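Long-range contacts in putative potassium transport protein (Staphylococcus aureus 08BA02176, PDB 4XTT), which probably regulates potassium uptake as the KtrA subunit of a Ktr transporter and binds cyclic diadenosine monophosphate through its RCK C domain: residues A[30-35]-A[58-63]; A[42-47]-A[69-74]. All coordinates share one frame; numbering follows the deposited sequence.

Contact 1 (30-35 with 58-63) and contact 2 (42-47 with 69-74) border the same c-di-AMP site from different sides, their centres about 13 Å apart. Contact 1 pairs two loops and lies about 11 Å from the centre of the chain; contact 2 pairs two strands only about 3 Å from it. Their segments alternate along the chain. Leu63 joins them, its CD2 packing 3.7 Å from Ile47 CD1 and 3.9 Å from Leu69 CD2. Ile31 and Ile44 also touch, more loosely, CG2 to CD1 4.2 Å. Contact 1 meets one adenosine through the base and ribose; contact 2 reads the edge of that same adenine with backbone atoms.

Contact 1: residues A[30-35]-A[58-63]; sequences SIIDLD and NPNINL. With 2BA ((2R,3R,3aS,5R,7aR,9R,10R,10aS,12R,14aR)-2,9-bis(6-amino-9H-purin-9-yl)octahydro-2H,7H-difuro[3,2-d:3',2'-j][1,3,7,9,2,8 ]tetraoxadiphosphacyclododecine-3,5,10,12-tetrol 5,12-dioxide), chain C.
Ser30 sets its CB beside two carbonyl oxygens of the facing loop, 3.2 Å from Pro59 O and 3.3 Å from Ile61 O. Its OG accepts the N-H of Asp33, an ST motif, and in return Asp33 OD2 takes the Ser30 N-H from above the carboxylate plane, tying the two residues together. Ile31 divides its side chain. CG1 lies against the proline ring, 3.7 Å from Pro59 CB, while CG2 reaches Leu63 CD2 at 3.9 Å. With chi2 extended (-171°), CD1 is carried over the face of one adenine of c-di-AMP, 3.4 Å from C51. Pro59 CB comes to the same side of that base near its five-membered ring, 3.5 Å from C81; Arg37 of the second subunit also packs on Pro59. Ile32 gives its N-H to Pro59 O in a weak, bent bond (134°), and its CG1, anti to the backbone N (chi1 -160°), lies 3.7 Å from the ribose oxygen O4'1. Past this, Asp35 accepts a hydrogen bond on OD1 from the ribose hydroxyl O2'1 at 2.9 Å, so the end of the segment holds the sugar of the same nucleotide. The opposing loop contains a type I turn from Asn58 to Ile61, with an Asx turn at Asn58, whose OD1 accepts from both N and ND2 of Asn60. Residues 30-35 close the loop between strand 15-21 and helix 36-40, with Asp35 at the helix N-cap position; 58-63 lies in the loop between strands 52-55 and 68-72, its Ile61 touching Arg49 of strand 43-49.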
ATOM      1  N   SER A  30     -12.562   1.906  11.564  1.00 37.14           N
ATOM      2  CA  SER A  30     -11.262   2.310  11.035  1.00 46.87           C
ATOM      3  C   SER A  30     -10.555   1.114  10.430  1.00 36.48           C
ATOM      4  O   SER A  30     -10.956  -0.025  10.670  1.00 38.50           O
ATOM      5  CB  SER A  30     -10.394   2.904  12.138  1.00 41.32           C
ATOM      6  OG  SER A  30     -10.109   1.921  13.112  1.00 24.34           O
ATOM      7  N   ILE A  31      -9.500   1.348   9.654  1.00 33.35           N
ATOM      8  CA  ILE A  31      -8.820   0.208   9.050  1.00 32.24           C
ATOM      9  C   ILE A  31      -7.922  -0.474  10.084  1.00 39.43           C
ATOM     10  O   ILE A  31      -7.446  -1.588   9.859  1.00 38.51           O
ATOM     11  CB  ILE A  31      -7.990   0.600   7.795  1.00 22.09           C
ATOM     12  CG1 ILE A  31      -6.652   1.217   8.179  1.00 41.45           C
ATOM     13  CG2 ILE A  31      -8.754   1.549   6.892  1.00 30.41           C
ATOM     14  CD1 ILE A  31      -5.905   1.824   6.988  1.00 60.83           C
ATOM     15  N   ILE A  32      -7.758   0.151  11.249  1.00 36.04           N
ATOM     16  CA  ILE A  32      -7.024  -0.492  12.338  1.00 33.79           C
ATOM     17  C   ILE A  32      -7.985  -1.282  13.216  1.00 28.24           C
ATOM     18  O   ILE A  32      -7.584  -2.236  13.873  1.00 33.28           O
ATOM     19  CB  ILE A  32      -6.224   0.531  13.191  1.00 38.72           C
ATOM     20  CG1 ILE A  32      -5.114  -0.177  13.976  1.00 47.86           C
ATOM     21  CG2 ILE A  32      -7.128   1.313  14.133  1.00 32.55           C
ATOM     22  CD1 ILE A  32      -4.328   0.752  14.885  1.00 37.99           C
ATOM     23  N   ASP A  33      -9.262  -0.909  13.188  1.00 37.98           N
ATOM     24  CA  ASP A  33     -10.300  -1.708  13.828  1.00 35.08           C
ATOM     25  C   ASP A  33     -10.426  -3.026  13.079  1.00 30.81           C
ATOM     26  O   ASP A  33     -10.485  -4.094  13.680  1.00 53.09           O
ATOM     27  CB  ASP A  33     -11.651  -0.982  13.837  1.00 41.27           C
ATOM     28  CG  ASP A  33     -11.720   0.133  14.868  1.00 63.68           C
ATOM     29  OD1 ASP A  33     -10.939   0.098  15.848  1.00 64.08           O
ATOM     30  OD2 ASP A  33     -12.562   1.045  14.693  1.00 47.32           O
ATOM     31  N   LEU A  34     -10.457  -2.936  11.753  1.00 36.89           N
ATOM     32  CA  LEU A  34     -10.541  -4.112  10.894  1.00 29.09           C
ATOM     33  C   LEU A  34      -9.195  -4.841  10.813  1.00 31.78           C
ATOM     34  O   LEU A  34      -9.143  -6.025  10.473  1.00 30.76           O
ATOM     35  CB  LEU A  34     -11.018  -3.703   9.498  1.00 30.66           C
ATOM     36  CG  LEU A  34     -12.457  -3.177   9.427  1.00 34.68           C
ATOM     37  CD1 LEU A  34     -12.834  -2.782   8.009  1.00 36.85           C
ATOM     38  CD2 LEU A  34     -13.442  -4.201   9.981  1.00 36.29           C
ATOM     39  N   ASP A  35      -8.125  -4.116  11.140  1.00 31.73           N
ATOM     40  CA  ASP A  35      -6.747  -4.621  11.148  1.00 28.51           C
ATOM     41  C   ASP A  35      -6.425  -5.345   9.832  1.00 33.45           C
ATOM     42  O   ASP A  35      -5.966  -6.491   9.821  1.00 32.06           O
ATOM     43  CB  ASP A  35      -6.530  -5.538  12.351  1.00 30.98           C
ATOM     44  CG  ASP A  35      -5.083  -5.567  12.810  1.00 50.85           C
ATOM     45  OD1 ASP A  35      -4.337  -4.605  12.513  1.00 39.48           O
ATOM     46  OD2 ASP A  35      -4.695  -6.539  13.490  1.00 63.16           O
ATOM     47  N   ASN A  58      -4.421   7.365   7.355  1.00 27.78           N
ATOM     48  CA  ASN A  58      -4.257   7.196   8.784  1.00 18.11           C
ATOM     49  C   ASN A  58      -5.189   6.083   9.217  1.00 28.28           C
ATOM     50  O   ASN A  58      -6.402   6.189   9.033  1.00 34.50           O
ATOM     51  CB  ASN A  58      -4.572   8.494   9.530  1.00 20.20           C
ATOM     52  CG  ASN A  58      -4.232   8.423  11.003  1.00 27.60           C
ATOM     53  OD1 ASN A  58      -4.575   7.457  11.695  1.00 30.98           O
ATOM     54  ND2 ASN A  58      -3.564   9.455  11.498  1.00 22.89           N
ATOM     55  N   PRO A  59      -4.631   5.009   9.798  1.00 29.76           N
ATOM     56  CA  PRO A  59      -5.415   3.820  10.144  1.00 21.46           C
ATOM     57  C   PRO A  59      -6.416   4.054  11.278  1.00 30.38           C
ATOM     58  O   PRO A  59      -7.242   3.180  11.522  1.00 27.30           O
ATOM     59  CB  PRO A  59      -4.348   2.811  10.573  1.00 25.52           C
ATOM     60  CG  PRO A  59      -3.228   3.647  11.058  1.00 26.67           C
ATOM     61  CD  PRO A  59      -3.217   4.862  10.181  1.00 22.77           C
ATOM     62  N   ASN A  60      -6.361   5.212  11.932  1.00 35.26           N
ATOM     63  CA  ASN A  60      -7.211   5.460  13.093  1.00 39.32           C
ATOM     64  C   ASN A  60      -8.441   6.304  12.792  1.00 48.27           C
ATOM     65  O   ASN A  60      -9.281   6.492  13.673  1.00 42.84           O
ATOM     66  CB  ASN A  60      -6.418   6.154  14.209  1.00 26.50           C
ATOM     67  CG  ASN A  60      -5.160   5.402  14.600  1.00 46.03           C
ATOM     68  OD1 ASN A  60      -5.180   4.569  15.511  1.00 49.73           O
ATOM     69  ND2 ASN A  60      -4.056   5.690  13.915  1.00 41.37           N
ATOM     70  N   ILE A  61      -8.562   6.809  11.563  1.00 37.68           N
ATOM     71  CA  ILE A  61      -9.752   7.576  11.210  1.00 41.33           C
ATOM     72  C   ILE A  61     -10.880   6.632  10.834  1.00 35.79           C
ATOM     73  O   ILE A  61     -10.645   5.573  10.257  1.00 47.77           O
ATOM     74  CB  ILE A  61      -9.502   8.572  10.043  1.00 69.12           C
ATOM     75  CG1 ILE A  61      -9.316   7.835   8.707  1.00 61.00           C
ATOM     76  CG2 ILE A  61      -8.316   9.485  10.353  1.00 57.62           C
ATOM     77  CD1 ILE A  61      -9.220   8.753   7.493  1.00 38.43           C
ATOM     78  N   ASN A  62     -12.103   7.015  11.179  1.00 47.00           N
ATOM     79  CA  ASN A  62     -13.281   6.226  10.838  1.00 48.99           C
ATOM     80  C   ASN A  62     -13.606   6.336   9.357  1.00 45.06           C
ATOM     81  O   ASN A  62     -13.618   7.428   8.795  1.00 51.21           O
ATOM     82  CB  ASN A  62     -14.471   6.654  11.694  1.00 42.21           C
ATOM     83  CG  ASN A  62     -14.377   6.123  13.111  1.00 36.00           C
ATOM     84  OD1 ASN A  62     -13.419   5.434  13.459  1.00 44.99           O
ATOM     85  ND2 ASN A  62     -15.348   6.470  13.946  1.00 40.65           N
ATOM     86  N   LEU A  63     -13.873   5.199   8.728  1.00 53.25           N
ATOM     87  CA  LEU A  63     -14.244   5.199   7.322  1.00 51.64           C
ATOM     88  C   LEU A  63     -15.641   5.776   7.184  1.00 53.12           C
ATOM     89  O   LEU A  63     -16.562   5.375   7.893  1.00 59.46           O
ATOM     90  CB  LEU A  63     -14.197   3.785   6.735  1.00 35.11           C
ATOM     91  CG  LEU A  63     -12.874   3.017   6.757  1.00 48.60           C
ATOM     92  CD1 LEU A  63     -13.103   1.602   6.267  1.00 44.79           C
ATOM     93  CD2 LEU A  63     -11.798   3.705   5.917  1.00 34.74           C
TER
HETATM   94  P   2BA C 301       0.458  -4.228  10.485  1.00 28.13           P
HETATM   95  O1P 2BA C 301       0.253  -4.704   9.099  1.00 29.80           O
HETATM   96  O2P 2BA C 301       0.930  -5.399  11.289  1.00 29.19           O
HETATM   97  O5' 2BA C 301       1.620  -3.122  10.485  1.00 24.10           O
HETATM   98  C5' 2BA C 301       2.002  -2.507  11.729  1.00 19.19           C
HETATM   99  C4' 2BA C 301       2.901  -1.368  11.457  1.00 23.80           C
HETATM  100  O4' 2BA C 301       4.005  -1.731  10.515  1.00 25.45           O
HETATM  101  C3' 2BA C 301       2.151  -0.302  10.799  1.00 22.95           C
HETATM  102  O3' 2BA C 301       1.605   0.602  11.799  1.00 28.92           O
HETATM  103  C2' 2BA C 301       3.114   0.410   9.985  1.00 32.26           C
HETATM  104  O2' 2BA C 301       3.783   1.441  10.765  1.00 28.45           O
HETATM  105  C1' 2BA C 301       4.088  -0.614   9.546  1.00 19.51           C
HETATM  106  N9  2BA C 301       3.736  -1.098   8.287  1.00 33.94           N
HETATM  107  C8  2BA C 301       3.282  -2.207   8.226  1.00 32.24           C
HETATM  108  N7  2BA C 301       3.002  -2.509   6.926  1.00 24.09           N
HETATM  109  C5  2BA C 301       3.430  -1.225   6.272  1.00 20.60           C
HETATM  110  C6  2BA C 301       3.502  -0.657   5.008  1.00 22.10           C
HETATM  111  N6  2BA C 301       3.064  -1.413   3.919  1.00 18.30           N
HETATM  112  N1  2BA C 301       3.973   0.582   4.791  1.00 23.42           N
HETATM  113  C2  2BA C 301       4.393   1.313   5.792  1.00 18.80           C
HETATM  114  N3  2BA C 301       4.360   0.863   7.032  1.00 22.07           N
HETATM  115  C4  2BA C 301       3.904  -0.373   7.329  1.00 33.07           C
HETATM  116  P1  2BA C 301       0.134   1.187  11.502  1.00 32.74           P
HETATM  117 O1P1 2BA C 301       0.261   1.997  10.260  1.00 26.60           O
HETATM  118 O2P1 2BA C 301      -0.231   2.102  12.622  1.00 27.35           O
HETATM  119 O5'1 2BA C 301      -1.053   0.143  11.245  1.00 26.93           O
HETATM  120 C5'1 2BA C 301      -1.375  -0.848  12.207  1.00 17.93           C
HETATM  121 C4'1 2BA C 301      -2.276  -1.826  11.560  1.00 21.92           C
HETATM  122 O4'1 2BA C 301      -3.385  -1.122  10.861  1.00 22.64           O
HETATM  123 C3'1 2BA C 301      -1.558  -2.567  10.511  1.00 24.73           C
HETATM  124 O3'1 2BA C 301      -0.978  -3.789  11.034  1.00 30.49           O
HETATM  125 C2'1 2BA C 301      -2.556  -2.892   9.505  1.00 31.35           C
HETATM  126 O2'1 2BA C 301      -3.210  -4.130   9.881  1.00 32.48           O
HETATM  127 C1'1 2BA C 301      -3.527  -1.784   9.532  1.00 21.33           C
HETATM  128  N91 2BA C 301      -3.260  -0.862   8.501  1.00 31.32           N
HETATM  129  C81 2BA C 301      -2.845   0.251   8.790  1.00 21.66           C
HETATM  130  N71 2BA C 301      -2.633   1.022   7.676  1.00 20.72           N
HETATM  131  C51 2BA C 301      -3.058  -0.000   6.648  1.00 28.42           C
HETATM  132  C61 2BA C 301      -3.172  -0.081   5.256  1.00 26.57           C
HETATM  133  N61 2BA C 301      -2.821   1.042   4.450  1.00 35.30           N
HETATM  134  N11 2BA C 301      -3.592  -1.162   4.645  1.00 26.91           N
HETATM  135  C21 2BA C 301      -3.940  -2.243   5.329  1.00 22.07           C
HETATM  136  N31 2BA C 301      -3.878  -2.293   6.665  1.00 26.08           N
HETATM  137  C41 2BA C 301      -3.451  -1.213   7.369  1.00 30.31           C

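Contact 2: residues A[42-47]-A[69-74]; sequences INIIAI and LIMIGH. With 2BA ((2R,3R,3aS,5R,7aR,9R,10R,10aS,12R,14aR)-2,9-bis(6-amino-9H-purin-9-yl)octahydro-2H,7H-difuro[3,2-d:3',2'-j][1,3,7,9,2,8 ]tetraoxadiphosphacyclododecine-3,5,10,12-tetrol 5,12-dioxide), chain C.
The side chains of Ile45 and Ile72 cross obliquely and pack closely, Ile45 CD1 lying 3.6 Å from Ile72 CG2. Asn43 CB lies beside Ile72 CG2, the two side chains pointing the same way. The backbones are firmly paired at Asn43 and Ile72: Asn43 N binds Ile72 O (3.0 Å, 168°) and Ile72 N binds Asn43 O (2.9 Å). Further on, Ile70 faces two residues, its O accepting from Ile45 N and its N donating to Ala46 O. This classic beta bulge, with Ile45 in helical conformation, lies in the central strand pair of the TrkA-C sheet, between strands 15-21 and 52-55. Ile44, whose N-H and C=O both point away from strand 69-72, offers them to c-di-AMP instead: N donates to adenine N11 (3.0 Å) and O accepts from the amino group N61 (2.8 Å). Ile44 CD1 also meets Leu69 CD1, and Ile47 CG1 lies alongside Leu69 CD2, but Ile44 CG1 and Met71 CG stand looser, 4.2 Å apart; Leu78 and Phe81 of helix 75-83 cover Ile42 and Met71. The chain turns a corner at Gly73, and beyond it the partly exposed His74 caps helix 75-83, its ND1 hydrogen-bonded to Asn76 N.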
ATOM      1  N   ILE A  42      -3.629  -7.674   2.945  1.00 22.51           N
ATOM      2  CA  ILE A  42      -4.006  -6.693   1.934  1.00 21.95           C
ATOM      3  C   ILE A  42      -3.395  -5.343   2.263  1.00 24.84           C
ATOM      4  O   ILE A  42      -3.345  -4.950   3.429  1.00 26.40           O
ATOM      5  CB  ILE A  42      -5.541  -6.553   1.836  1.00 36.69           C
ATOM      6  CG1 ILE A  42      -6.182  -7.901   1.510  1.00 36.51           C
ATOM      7  CG2 ILE A  42      -5.943  -5.522   0.791  1.00 23.00           C
ATOM      8  CD1 ILE A  42      -7.685  -7.834   1.390  1.00 27.03           C
ATOM      9  N   ASN A  43      -2.926  -4.638   1.238  1.00 24.33           N
ATOM     10  CA  ASN A  43      -2.405  -3.295   1.421  1.00 20.19           C
ATOM     11  C   ASN A  43      -3.358  -2.256   0.845  1.00 28.12           C
ATOM     12  O   ASN A  43      -3.786  -2.362  -0.310  1.00 28.51           O
ATOM     13  CB  ASN A  43      -1.034  -3.170   0.769  1.00 18.52           C
ATOM     14  CG  ASN A  43      -0.415  -1.796   0.959  1.00 24.06           C
ATOM     15  OD1 ASN A  43      -0.611  -1.151   1.988  1.00 23.71           O
ATOM     16  ND2 ASN A  43       0.353  -1.350  -0.031  1.00 39.51           N
ATOM     17  N   ILE A  44      -3.732  -1.282   1.667  1.00 21.92           N
ATOM     18  CA  ILE A  44      -4.550  -0.172   1.201  1.00 26.10           C
ATOM     19  C   ILE A  44      -3.624   0.990   0.851  1.00 29.62           C
ATOM     20  O   ILE A  44      -2.998   1.589   1.734  1.00 19.07           O
ATOM     21  CB  ILE A  44      -5.577   0.242   2.260  1.00 31.98           C
ATOM     22  CG1 ILE A  44      -6.490  -0.946   2.576  1.00 26.20           C
ATOM     23  CG2 ILE A  44      -6.356   1.473   1.815  1.00 20.62           C
ATOM     24  CD1 ILE A  44      -7.696  -0.591   3.377  1.00 40.68           C
ATOM     25  N   ILE A  45      -3.538   1.286  -0.444  1.00 39.16           N
ATOM     26  CA  ILE A  45      -2.619   2.293  -0.984  1.00 39.06           C
ATOM     27  C   ILE A  45      -3.170   3.693  -0.734  1.00 27.27           C
ATOM     28  O   ILE A  45      -2.426   4.629  -0.434  1.00 23.17           O
ATOM     29  CB  ILE A  45      -2.380   2.079  -2.500  1.00 34.41           C
ATOM     30  CG1 ILE A  45      -1.883   0.658  -2.749  1.00 51.35           C
ATOM     31  CG2 ILE A  45      -1.383   3.077  -3.040  1.00 28.80           C
ATOM     32  CD1 ILE A  45      -1.726   0.306  -4.213  1.00 78.57           C
ATOM     33  N   ALA A  46      -4.484   3.826  -0.891  1.00 24.21           N
ATOM     34  CA  ALA A  46      -5.162   5.109  -0.764  1.00 23.39           C
ATOM     35  C   ALA A  46      -6.661   4.927  -0.552  1.00 30.92           C
ATOM     36  O   ALA A  46      -7.200   3.826  -0.715  1.00 23.52           O
ATOM     37  CB  ALA A  46      -4.912   5.970  -1.996  1.00 24.02           C
ATOM     38  N   ILE A  47      -7.321   6.020  -0.183  1.00 28.77           N
ATOM     39  CA  ILE A  47      -8.773   6.071  -0.038  1.00 29.81           C
ATOM     40  C   ILE A  47      -9.298   7.172  -0.945  1.00 32.33           C
ATOM     41  O   ILE A  47      -8.758   8.281  -0.943  1.00 42.48           O
ATOM     42  CB  ILE A  47      -9.212   6.357   1.427  1.00 49.72           C
ATOM     43  CG1 ILE A  47      -8.794   5.216   2.357  1.00 41.72           C
ATOM     44  CG2 ILE A  47     -10.716   6.556   1.520  1.00 29.84           C
ATOM     45  CD1 ILE A  47      -9.223   5.415   3.808  1.00 33.88           C
ATOM     46  N   LEU A  69     -11.890   2.278  -0.910  1.00 29.54           N
ATOM     47  CA  LEU A  69     -10.577   1.764  -0.546  1.00 37.67           C
ATOM     48  C   LEU A  69      -9.906   1.200  -1.789  1.00 27.00           C
ATOM     49  O   LEU A  69     -10.481   0.373  -2.495  1.00 23.12           O
ATOM     50  CB  LEU A  69     -10.664   0.685   0.544  1.00 28.83           C
ATOM     51  CG  LEU A  69     -11.489   0.996   1.795  1.00 34.88           C
ATOM     52  CD1 LEU A  69     -11.277  -0.069   2.848  1.00 23.43           C
ATOM     53  CD2 LEU A  69     -11.153   2.366   2.359  1.00 52.33           C
ATOM     54  N   ILE A  70      -8.689   1.654  -2.060  1.00 26.53           N
ATOM     55  CA  ILE A  70      -7.937   1.118  -3.180  1.00 32.28           C
ATOM     56  C   ILE A  70      -6.960   0.070  -2.642  1.00 28.57           C
ATOM     57  O   ILE A  70      -5.980   0.392  -1.960  1.00 27.13           O
ATOM     58  CB  ILE A  70      -7.198   2.228  -3.942  1.00 19.28           C
ATOM     59  CG1 ILE A  70      -8.166   3.364  -4.270  1.00 26.64           C
ATOM     60  CG2 ILE A  70      -6.570   1.677  -5.202  1.00 15.83           C
ATOM     61  CD1 ILE A  70      -7.543   4.502  -5.045  1.00 23.74           C
ATOM     62  N   MET A  71      -7.226  -1.191  -2.961  1.00 30.40           N
ATOM     63  CA  MET A  71      -6.510  -2.280  -2.317  1.00 28.92           C
ATOM     64  C   MET A  71      -5.649  -3.043  -3.299  1.00 27.79           C
ATOM     65  O   MET A  71      -5.994  -3.190  -4.475  1.00 28.39           O
ATOM     66  CB  MET A  71      -7.489  -3.241  -1.657  1.00 25.92           C
ATOM     67  CG  MET A  71      -8.495  -2.584  -0.753  1.00 25.19           C
ATOM     68  SD  MET A  71      -9.670  -3.795  -0.131  1.00 35.58           S
ATOM     69  CE  MET A  71     -10.179  -4.543  -1.674  1.00 42.98           C
ATOM     70  N   ILE A  72      -4.541  -3.564  -2.796  1.00 28.71           N
ATOM     71  CA  ILE A  72      -3.652  -4.373  -3.602  1.00 31.62           C
ATOM     72  C   ILE A  72      -3.212  -5.584  -2.785  1.00 32.11           C
ATOM     73  O   ILE A  72      -2.868  -5.460  -1.608  1.00 33.76           O
ATOM     74  CB  ILE A  72      -2.462  -3.521  -4.097  1.00 42.48           C
ATOM     75  CG1 ILE A  72      -1.609  -4.286  -5.097  1.00 60.79           C
ATOM     76  CG2 ILE A  72      -1.617  -3.022  -2.933  1.00 71.64           C
ATOM     77  CD1 ILE A  72      -0.567  -3.404  -5.737  1.00 67.38           C
ATOM     78  N   GLY A  73      -3.257  -6.760  -3.405  1.00 41.04           N
ATOM     79  CA  GLY A  73      -2.929  -8.003  -2.728  1.00 29.89           C
ATOM     80  C   GLY A  73      -3.274  -9.228  -3.561  1.00 36.06           C
ATOM     81  O   GLY A  73      -3.677  -9.120  -4.723  1.00 36.54           O
ATOM     82  N   HIS A  74      -3.094 -10.402  -2.968  1.00 31.50           N
ATOM     83  CA  HIS A  74      -3.411 -11.661  -3.630  1.00 43.79           C
ATOM     84  C   HIS A  74      -4.920 -11.798  -3.798  1.00 32.92           C
ATOM     85  O   HIS A  74      -5.678 -11.379  -2.923  1.00 30.90           O
ATOM     86  CB  HIS A  74      -2.841 -12.832  -2.823  1.00 40.61           C
ATOM     87  CG  HIS A  74      -2.819 -14.131  -3.564  1.00 34.77           C
ATOM     88  ND1 HIS A  74      -3.934 -14.937  -3.687  1.00 35.83           N
ATOM     89  CD2 HIS A  74      -1.819 -14.775  -4.208  1.00 34.54           C
ATOM     90  CE1 HIS A  74      -3.619 -16.015  -4.379  1.00 37.95           C
ATOM     91  NE2 HIS A  74      -2.342 -15.943  -4.710  1.00 38.64           N
TER
HETATM   92  P   2BA C 301       0.458  -4.228  10.485  1.00 28.13           P
HETATM   93  O1P 2BA C 301       0.253  -4.704   9.099  1.00 29.80           O
HETATM   94  O2P 2BA C 301       0.930  -5.399  11.289  1.00 29.19           O
HETATM   95  O5' 2BA C 301       1.620  -3.122  10.485  1.00 24.10           O
HETATM   96  C5' 2BA C 301       2.002  -2.507  11.729  1.00 19.19           C
HETATM   97  C4' 2BA C 301       2.901  -1.368  11.457  1.00 23.80           C
HETATM   98  O4' 2BA C 301       4.005  -1.731  10.515  1.00 25.45           O
HETATM   99  C3' 2BA C 301       2.151  -0.302  10.799  1.00 22.95           C
HETATM  100  O3' 2BA C 301       1.605   0.602  11.799  1.00 28.92           O
HETATM  101  C2' 2BA C 301       3.114   0.410   9.985  1.00 32.26           C
HETATM  102  O2' 2BA C 301       3.783   1.441  10.765  1.00 28.45           O
HETATM  103  C1' 2BA C 301       4.088  -0.614   9.546  1.00 19.51           C
HETATM  104  N9  2BA C 301       3.736  -1.098   8.287  1.00 33.94           N
HETATM  105  C8  2BA C 301       3.282  -2.207   8.226  1.00 32.24           C
HETATM  106  N7  2BA C 301       3.002  -2.509   6.926  1.00 24.09           N
HETATM  107  C5  2BA C 301       3.430  -1.225   6.272  1.00 20.60           C
HETATM  108  C6  2BA C 301       3.502  -0.657   5.008  1.00 22.10           C
HETATM  109  N6  2BA C 301       3.064  -1.413   3.919  1.00 18.30           N
HETATM  110  N1  2BA C 301       3.973   0.582   4.791  1.00 23.42           N
HETATM  111  C2  2BA C 301       4.393   1.313   5.792  1.00 18.80           C
HETATM  112  N3  2BA C 301       4.360   0.863   7.032  1.00 22.07           N
HETATM  113  C4  2BA C 301       3.904  -0.373   7.329  1.00 33.07           C
HETATM  114  P1  2BA C 301       0.134   1.187  11.502  1.00 32.74           P
HETATM  115 O1P1 2BA C 301       0.261   1.997  10.260  1.00 26.60           O
HETATM  116 O2P1 2BA C 301      -0.231   2.102  12.622  1.00 27.35           O
HETATM  117 O5'1 2BA C 301      -1.053   0.143  11.245  1.00 26.93           O
HETATM  118 C5'1 2BA C 301      -1.375  -0.848  12.207  1.00 17.93           C
HETATM  119 C4'1 2BA C 301      -2.276  -1.826  11.560  1.00 21.92           C
HETATM  120 O4'1 2BA C 301      -3.385  -1.122  10.861  1.00 22.64           O
HETATM  121 C3'1 2BA C 301      -1.558  -2.567  10.511  1.00 24.73           C
HETATM  122 O3'1 2BA C 301      -0.978  -3.789  11.034  1.00 30.49           O
HETATM  123 C2'1 2BA C 301      -2.556  -2.892   9.505  1.00 31.35           C
HETATM  124 O2'1 2BA C 301      -3.210  -4.130   9.881  1.00 32.48           O
HETATM  125 C1'1 2BA C 301      -3.527  -1.784   9.532  1.00 21.33           C
HETATM  126  N91 2BA C 301      -3.260  -0.862   8.501  1.00 31.32           N
HETATM  127  C81 2BA C 301      -2.845   0.251   8.790  1.00 21.66           C
HETATM  128  N71 2BA C 301      -2.633   1.022   7.676  1.00 20.72           N
HETATM  129  C51 2BA C 301      -3.058  -0.000   6.648  1.00 28.42           C
HETATM  130  C61 2BA C 301      -3.172  -0.081   5.256  1.00 26.57           C
HETATM  131  N61 2BA C 301      -2.821   1.042   4.450  1.00 35.30           N
HETATM  132  N11 2BA C 301      -3.592  -1.162   4.645  1.00 26.91           N
HETATM  133  C21 2BA C 301      -3.940  -2.243   5.329  1.00 22.07           C
HETATM  134  N31 2BA C 301      -3.878  -2.293   6.665  1.00 26.08           N
HETATM  135  C41 2BA C 301      -3.451  -1.213   7.369  1.00 30.31           C